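Local structure of cyclodipeptide synthase, BtCDPS (Bacillus thermoamylovorans, 6ZTU) at residues I163-T166 and D167-F171; L75-T79 and T80-R84; V13-S16 and R17-K21. The protein probably joins two aminoacyl groups into a cyclic dipeptide, the reaction of cyclodipeptide synthases, which classically take these groups from aminoacyl-tRNAs. One frame throughout, in Å; residues are numbered along the deposited sequence.

Contact 1: residues I163-T166 and D167-F171; sequences IEIT and DNMLF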
loop_
_atom_site.group_PDB
_atom_site.type_symbol
_atom_site.label_atom_id
_atom_site.label_comp_id
_atom_site.label_asym_id
_atom_site.label_seq_id
_atom_site.Cartn_x
_atom_site.Cartn_y
_atom_site.Cartn_z
ATOM N N ILE A 163 11.274 21.255 6.705
ATOM C CA ILE A 163 12.468 20.430 6.571
ATOM C C ILE A 163 12.842 20.287 5.106
ATOM O O ILE A 163 11.988 20.015 4.254
ATOM C CB ILE A 163 12.249 19.057 7.226
ATOM C CG1 ILE A 163 11.906 19.244 8.702
ATOM C CG2 ILE A 163 13.480 18.180 7.079
ATOM C CD1 ILE A 163 12.934 20.074 9.454
ATOM N N GLU A 164 14.120 20.497 4.807
ATOM C CA GLU A 164 14.676 20.092 3.526
ATOM C C GLU A 164 14.690 18.570 3.446
ATOM O O GLU A 164 15.127 17.899 4.386
ATOM C CB GLU A 164 16.095 20.639 3.371
ATOM C CG GLU A 164 16.670 20.492 1.978
ATOM C CD GLU A 164 17.937 21.311 1.779
ATOM O OE1 GLU A 164 17.926 22.519 2.111
ATOM O OE2 GLU A 164 18.939 20.746 1.286
ATOM N N ILE A 165 14.207 18.019 2.336
ATOM C CA ILE A 165 14.265 16.577 2.107
ATOM C C ILE A 165 15.556 16.281 1.352
ATOM O O ILE A 165 15.693 16.614 0.173
ATOM C CB ILE A 165 13.036 16.067 1.347
ATOM C CG1 ILE A 165 11.776 16.305 2.166
ATOM C CG2 ILE A 165 13.184 14.584 1.055
ATOM C CD1 ILE A 165 10.512 15.853 1.478
ATOM N N THR A 166 16.505 15.656 2.034
ATOM C CA THR A 166 17.822 15.385 1.486
ATOM C C THR A 166 17.844 14.035 0.776
ATOM O O THR A 166 16.909 13.236 0.866
ATOM C CB THR A 166 18.876 15.405 2.594
ATOM O OG1 THR A 166 18.757 14.217 3.392
ATOM C CG2 THR A 166 18.686 16.625 3.494
ATOM N N ASP A 167 18.944 13.783 0.066
ATOM C CA ASP A 167 19.135 12.480 -0.555
ATOM C C ASP A 167 19.243 11.387 0.494
ATOM O O ASP A 167 18.681 10.299 0.325
ATOM C CB ASP A 167 20.382 12.485 -1.427
ATOM C CG ASP A 167 20.171 13.198 -2.734
ATOM O OD1 ASP A 167 19.196 13.977 -2.852
ATOM O OD2 ASP A 167 20.980 12.964 -3.652
ATOM N N ASN A 168 19.978 11.650 1.578
ATOM C CA ASN A 168 20.108 10.642 2.622
ATOM C C ASN A 168 18.759 10.313 3.244
ATOM O O ASN A 168 18.509 9.157 3.603
ATOM C CB ASN A 168 21.105 11.104 3.685
ATOM C CG ASN A 168 22.485 10.502 3.480
ATOM O OD1 ASN A 168 23.274 10.977 2.654
ATOM N ND2 ASN A 168 22.779 9.439 4.219
ATOM N N MET A 169 17.869 11.301 3.350
ATOM C CA MET A 169 16.507 11.023 3.780
ATOM C C MET A 169 15.791 10.143 2.759
ATOM O O MET A 169 15.152 9.149 3.121
ATOM C CB MET A 169 15.746 12.332 3.994
ATOM C CG MET A 169 16.130 13.077 5.277
ATOM S SD MET A 169 15.504 14.774 5.300
ATOM C CE MET A 169 13.725 14.522 5.308
ATOM N N LEU A 170 15.897 10.500 1.474
ATOM C CA LEU A 170 15.216 9.746 0.422
ATOM C C LEU A 170 15.690 8.302 0.369
ATOM O O LEU A 170 14.882 7.379 0.194
ATOM C CB LEU A 170 15.448 10.405 -0.939
ATOM C CG LEU A 170 14.797 11.761 -1.184
ATOM C CD1 LEU A 170 15.218 12.315 -2.548
ATOM C CD2 LEU A 170 13.291 11.661 -1.088
ATOM N N PHE A 171 16.999 8.088 0.482
ATOM C CA PHE A 171 17.521 6.732 0.370
ATOM C C PHE A 171 17.206 5.911 1.609
ATOM O O PHE A 171 17.089 4.685 1.515
ATOM C CB PHE A 171 19.025 6.759 0.092
ATOM C CG PHE A 171 19.361 6.862 -1.373
ATOM C CD1 PHE A 171 19.519 5.719 -2.137
ATOM C CD2 PHE A 171 19.487 8.100 -1.992
ATOM C CE1 PHE A 171 19.811 5.801 -3.478
ATOM C CE2 PHE A 171 19.785 8.193 -3.344
ATOM C CZ PHE A 171 19.949 7.041 -4.090
#
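At Thr166 the extended chain of Ile163-Thr166 bends into the helix that starts at Asp167, and Thr166 O takes the N-H of Leu170 at 3.0 Å to close the first turn. Thr166 is the N-cap, and with Met169 it forms a capping box, an unusual one in that a thioether stands where a carboxylate or amide often would. The hydroxyl half is the stronger. With chi1 at 74°, Thr166 OG1 lies between its own backbone N and carbonyl carbon, close enough to the first turn to accept from Met169 N at 3.0 Å, the N-H pointing at it with an angle of 160°. The return half is weak: Thr166 N sends its hydrogen almost straight at Met169 SD, but over 3.5 Å, so side chains meet two backbone N-H groups here, one firmly and one weakly.

The methionine does more than accept. Its chain runs back along the incoming backbone until SD rests 3.3 Å from Glu164 O, and a bend at chi3 (64°) then swings the methyl over the loop. There CE packs 3.8 Å from Ile165 CA and also reaches the CG2 branch of Ile163; the methionine side chain crosses those of Ile163 and Ile165 at about a right angle.

Ile165 and Leu170, the residues before the cap and four into the helix, add the apolar pair known as a hydrophobic staple. His148 of helix 137-157 touches both of them, and Ser147 OG is hydrogen-bonded to Leu170 O, so this helix start leans on the preceding helix. Leu170 CG lies near Thr166 O, and beyond it the staple closes methyl to methyl, Ile165 CG2 against Leu170 CD2 at 3.6 Å.

Contact 2: residues L75-T79 and T80-R84; sequences LGTPT and TKAER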
loop_
_atom_site.group_PDB
_atom_site.type_symbol
_atom_site.label_atom_id
_atom_site.label_comp_id
_atom_site.label_asym_id
_atom_site.label_seq_id
_atom_site.Cartn_x
_atom_site.Cartn_y
_atom_site.Cartn_z
ATOM N N LEU A 75 12.634 11.672 9.032
ATOM C CA LEU A 75 12.126 12.957 9.492
ATOM C C LEU A 75 12.639 13.318 10.880
ATOM O O LEU A 75 11.906 13.929 11.672
ATOM C CB LEU A 75 10.595 12.968 9.470
ATOM C CG LEU A 75 9.955 12.825 8.085
ATOM C CD1 LEU A 75 8.443 12.658 8.154
ATOM C CD2 LEU A 75 10.319 14.011 7.214
ATOM N N GLY A 76 13.875 12.935 11.198
ATOM C CA GLY A 76 14.424 13.165 12.519
ATOM C C GLY A 76 13.618 12.520 13.631
ATOM O O GLY A 76 12.916 13.210 14.381
ATOM N N THR A 77 13.690 11.191 13.732
ATOM C CA THR A 77 13.183 10.471 14.893
ATOM C C THR A 77 14.206 9.400 15.249
ATOM O O THR A 77 14.557 8.571 14.402
ATOM C CB THR A 77 11.814 9.840 14.625
ATOM O OG1 THR A 77 10.885 10.852 14.230
ATOM C CG2 THR A 77 11.285 9.164 15.877
ATOM N N PRO A 78 14.734 9.395 16.468
ATOM C CA PRO A 78 15.680 8.338 16.837
ATOM C C PRO A 78 14.997 6.980 16.781
ATOM O O PRO A 78 13.795 6.860 17.030
ATOM C CB PRO A 78 16.093 8.705 18.271
ATOM C CG PRO A 78 15.582 10.112 18.493
ATOM C CD PRO A 78 14.383 10.253 17.609
ATOM N N THR A 79 15.787 5.952 16.451
ATOM C CA THR A 79 15.241 4.613 16.213
ATOM C C THR A 79 14.344 4.138 17.351
ATOM O O THR A 79 13.305 3.514 17.108
ATOM C CB THR A 79 16.379 3.615 15.985
ATOM O OG1 THR A 79 17.138 4.001 14.826
ATOM C CG2 THR A 79 15.837 2.199 15.792
ATOM N N THR A 80 14.720 4.430 18.599
ATOM C CA THR A 80 13.935 3.958 19.742
ATOM C C THR A 80 12.515 4.513 19.713
ATOM O O THR A 80 11.541 3.767 19.859
ATOM C CB THR A 80 14.622 4.339 21.059
ATOM O OG1 THR A 80 15.988 3.902 21.044
ATOM C CG2 THR A 80 13.894 3.701 22.235
ATOM N N LYS A 81 12.381 5.829 19.547
ATOM C CA LYS A 81 11.053 6.427 19.485
ATOM C C LYS A 81 10.309 5.984 18.227
ATOM O O LYS A 81 9.099 5.732 18.272
ATOM C CB LYS A 81 11.171 7.951 19.546
ATOM C CG LYS A 81 9.865 8.683 19.830
ATOM C CD LYS A 81 10.122 10.164 20.077
ATOM C CE LYS A 81 9.368 11.043 19.087
ATOM N NZ LYS A 81 10.009 12.384 18.955
ATOM N N ALA A 82 11.021 5.868 17.100
ATOM C CA ALA A 82 10.382 5.482 15.841
ATOM C C ALA A 82 9.763 4.092 15.942
ATOM O O ALA A 82 8.608 3.884 15.552
ATOM C CB ALA A 82 11.399 5.534 14.700
ATOM N N GLU A 83 10.525 3.127 16.466
ATOM C CA GLU A 83 10.017 1.765 16.605
ATOM C C GLU A 83 8.791 1.722 17.511
ATOM O O GLU A 83 7.845 0.967 17.252
ATOM C CB GLU A 83 11.127 0.849 17.135
ATOM C CG GLU A 83 12.116 0.382 16.058
ATOM C CD GLU A 83 13.330 -0.342 16.629
ATOM O OE1 GLU A 83 13.583 -0.223 17.848
ATOM O OE2 GLU A 83 14.032 -1.033 15.857
ATOM N N ARG A 84 8.783 2.533 18.572
ATOM C CA ARG A 84 7.602 2.617 19.429
ATOM C C ARG A 84 6.399 3.139 18.656
ATOM O O ARG A 84 5.309 2.555 18.707
ATOM C CB ARG A 84 7.878 3.519 20.635
ATOM C CG ARG A 84 8.544 2.848 21.815
ATOM C CD ARG A 84 8.648 3.830 22.973
ATOM N NE ARG A 84 10.023 4.277 23.184
ATOM C CZ ARG A 84 10.352 5.486 23.631
ATOM N NH1 ARG A 84 9.404 6.377 23.900
ATOM N NH2 ARG A 84 11.630 5.807 23.794
#
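Pro78 and Thr79 supply the carbonyls that Ala82 and Glu83 bind as helix 79-103 starts, with Pro78 at the N-cap. The hydrogen bonds across this junction are backbone ones: Ala82 N reaches Pro78 O at 2.9 Å, nearly along the C=O axis, and Glu83 N reaches Thr79 O at the same length. A proline has no polar side-chain atom, so Pro78 cannot give the hydroxyl or carboxylate that caps many helices.

Apolar contact comes from Thr77, one residue before the cap. Its CG2 methyl, trans to the backbone N, packs against the first turn 3.8 Å from Ala82 CB, and also touches the backbone at Ala82 N, 3.5 Å away. These are the two positions of a hydrophobic staple, filled here by a pair of small methyls. Lys81 CB closes on the same Thr77 methyl, at 3.9 Å, and Leu72 and Glu73 of helix 68-74 touch Ala82.

The hydroxyl of Thr79 finds its partner outside the junction: OG1 is hydrogen-bonded to Glu73 OE2, which fixes the rotation of the threonine and turns its methyl to Glu83. The two side chains meet at a slant, and Lys69 of helix 68-74 touches both. With an alanine in place of Glu83, the Thr79 methyl would probably lose the carboxylate packed against it, and Lys69 a nearby negative charge. Glu83 lies along the turn with its CB 3.4 Å from Thr79 O, and its carboxylate carbon CD stops 3.7 Å from Thr79 CG2.

Contact 3: residues V13-S16 and R17-K21; sequences VPLS and RNCEK
Cys19 turns back from the first turn of helix 17-25 onto Pro14, Leu15 and Ser16, and its side chain can be followed outward. CB sits 3.5 Å from Ser16 O and, a little farther off, touches the ring carbon CB of Pro14. From there chi1 of -52° sets SG trans to its own carbonyl carbon, back toward the incoming loop, where it packs 3.8 Å from Leu15 CB and comes within 3.1 Å of Ser16 OG.

That hydroxyl is the cap of the helix. Ser16 OG accepts from Cys19 N at 3.2 Å with an N-H angle of 164°, while Ser16 O takes Glu20 N at 3.0 Å. A weak hydrogen bond from Lys211 NZ of helix 205-211 also reaches OG, so the oxygen is held from the helix start and from a second helix.

Glu20 lies beside the ring of Pro14, both pointing the same way, with Pro14 CG 3.9 Å from Glu20 CB. Farther out its carboxylate forms a salt bridge one turn back: Arg17, bent at chi2, brings NH1 to the syn side of Glu20 OE1 at 3.0 Å. OE1 lies in the plane of the guanidinium, but NH1 stands 23° out of the carboxylate plane, so the two groups are not coplanar.

Backbone hydrogen bonds tie Val13 to Ile227 and Leu15 to Tyr225 of strand 223-229. The whole is a serine-capped helix start two residues after an edge strand, antiparallel to its neighbour in the mixed sheet, which otherwise runs parallel in the Rossmann-like fold of cyclodipeptide synthases.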
loop_
_atom_site.group_PDB
_atom_site.type_symbol
_atom_site.label_atom_id
_atom_site.label_comp_id
_atom_site.label_asym_id
_atom_site.label_seq_id
_atom_site.Cartn_x
_atom_site.Cartn_y
_atom_site.Cartn_z
ATOM N N VAL A 13 -11.584 4.073 -9.729
ATOM C CA VAL A 13 -10.848 4.493 -10.923
ATOM C C VAL A 13 -9.705 3.514 -11.173
ATOM O O VAL A 13 -8.718 3.523 -10.425
ATOM C CB VAL A 13 -10.320 5.929 -10.781
ATOM C CG1 VAL A 13 -9.615 6.339 -12.062
ATOM C CG2 VAL A 13 -11.477 6.896 -10.508
ATOM N N PRO A 14 -9.793 2.654 -12.183
ATOM C CA PRO A 14 -8.749 1.648 -12.393
ATOM C C PRO A 14 -7.500 2.253 -13.009
ATOM O O PRO A 14 -7.557 3.227 -13.761
ATOM C CB PRO A 14 -9.408 0.664 -13.364
ATOM C CG PRO A 14 -10.265 1.571 -14.211
ATOM C CD PRO A 14 -10.846 2.563 -13.210
ATOM N N LEU A 15 -6.357 1.647 -12.680
ATOM C CA LEU A 15 -5.087 2.089 -13.252
ATOM C C LEU A 15 -5.013 1.790 -14.746
ATOM O O LEU A 15 -4.477 2.591 -15.519
ATOM C CB LEU A 15 -3.922 1.435 -12.503
ATOM C CG LEU A 15 -2.518 1.580 -13.096
ATOM C CD1 LEU A 15 -2.043 3.032 -13.067
ATOM C CD2 LEU A 15 -1.523 0.639 -12.400
ATOM N N SER A 16 -5.570 0.661 -15.172
ATOM C CA SER A 16 -5.561 0.272 -16.575
ATOM C C SER A 16 -6.830 -0.514 -16.868
ATOM O O SER A 16 -7.607 -0.837 -15.967
ATOM C CB SER A 16 -4.341 -0.588 -16.902
ATOM O OG SER A 16 -4.478 -1.848 -16.259
ATOM N N ARG A 17 -7.028 -0.842 -18.149
ATOM C CA ARG A 17 -8.200 -1.640 -18.511
ATOM C C ARG A 17 -8.106 -3.055 -17.957
ATOM O O ARG A 17 -9.132 -3.669 -17.648
ATOM C CB ARG A 17 -8.372 -1.673 -20.029
ATOM C CG ARG A 17 -8.731 -0.319 -20.617
ATOM C CD ARG A 17 -10.117 0.098 -20.202
ATOM N NE ARG A 17 -10.477 1.357 -20.855
ATOM C CZ ARG A 17 -11.583 2.041 -20.603
ATOM N NH1 ARG A 17 -12.457 1.598 -19.707
ATOM N NH2 ARG A 17 -11.809 3.180 -21.244
ATOM N N ASN A 18 -6.891 -3.580 -17.804
ATOM C CA ASN A 18 -6.744 -4.879 -17.154
ATOM C C ASN A 18 -7.140 -4.801 -15.683
ATOM O O ASN A 18 -7.806 -5.710 -15.160
ATOM C CB ASN A 18 -5.312 -5.380 -17.309
ATOM C CG ASN A 18 -5.164 -6.839 -16.893
ATOM O OD1 ASN A 18 -4.513 -7.156 -15.894
ATOM N ND2 ASN A 18 -5.773 -7.729 -17.654
ATOM N N CYS A 19 -6.756 -3.715 -14.998
ATOM C CA CYS A 19 -7.163 -3.556 -13.606
ATOM C C CYS A 19 -8.680 -3.489 -13.501
ATOM O O CYS A 19 -9.279 -4.017 -12.553
ATOM C CB CYS A 19 -6.531 -2.300 -12.993
ATOM S SG CYS A 19 -4.750 -2.164 -13.170
ATOM N N GLU A 20 -9.319 -2.853 -14.483
ATOM C CA GLU A 20 -10.774 -2.767 -14.493
ATOM C C GLU A 20 -11.406 -4.149 -14.608
ATOM O O GLU A 20 -12.406 -4.433 -13.943
ATOM C CB GLU A 20 -11.234 -1.879 -15.645
ATOM C CG GLU A 20 -12.732 -1.694 -15.713
ATOM C CD GLU A 20 -13.140 -0.814 -16.877
ATOM O OE1 GLU A 20 -12.492 -0.881 -17.947
ATOM O OE2 GLU A 20 -14.103 -0.041 -16.713
ATOM N N LYS A 21 -10.840 -5.009 -15.462
ATOM C CA LYS A 21 -11.356 -6.369 -15.605
ATOM C C LYS A 21 -11.239 -7.129 -14.293
ATOM O O LYS A 21 -12.185 -7.797 -13.853
ATOM C CB LYS A 21 -10.614 -7.111 -16.720
ATOM C CG LYS A 21 -10.847 -6.555 -18.120
ATOM C CD LYS A 21 -9.812 -7.071 -19.110
ATOM C CE LYS A 21 -10.313 -6.926 -20.540
ATOM N NZ LYS A 21 -11.719 -7.421 -20.693
#

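In the fold
Along the chain contact 3 comes first, then contact 2, then contact 1, and each marks the start of a helix: 17-25, 79-103 and 167-191. Contacts 1 and 2 are neighbours, their centres 16 Å apart, and they touch where Met169 CE packs 3.9 Å from Leu75 CD2; a packing contact thus brings the start of helix 167-191 against the loop leading into helix 79-103, almost ninety residues away in sequence. Contact 3 stands well away, its centre 33 Å from that of contact 1 and 38 Å from that of contact 2, at the edge strand 11-14 of the sheet. Farther along, helix 167-191 brings Tyr176, Glu180 and Phe184 to the pocket holding the bound hexanediol.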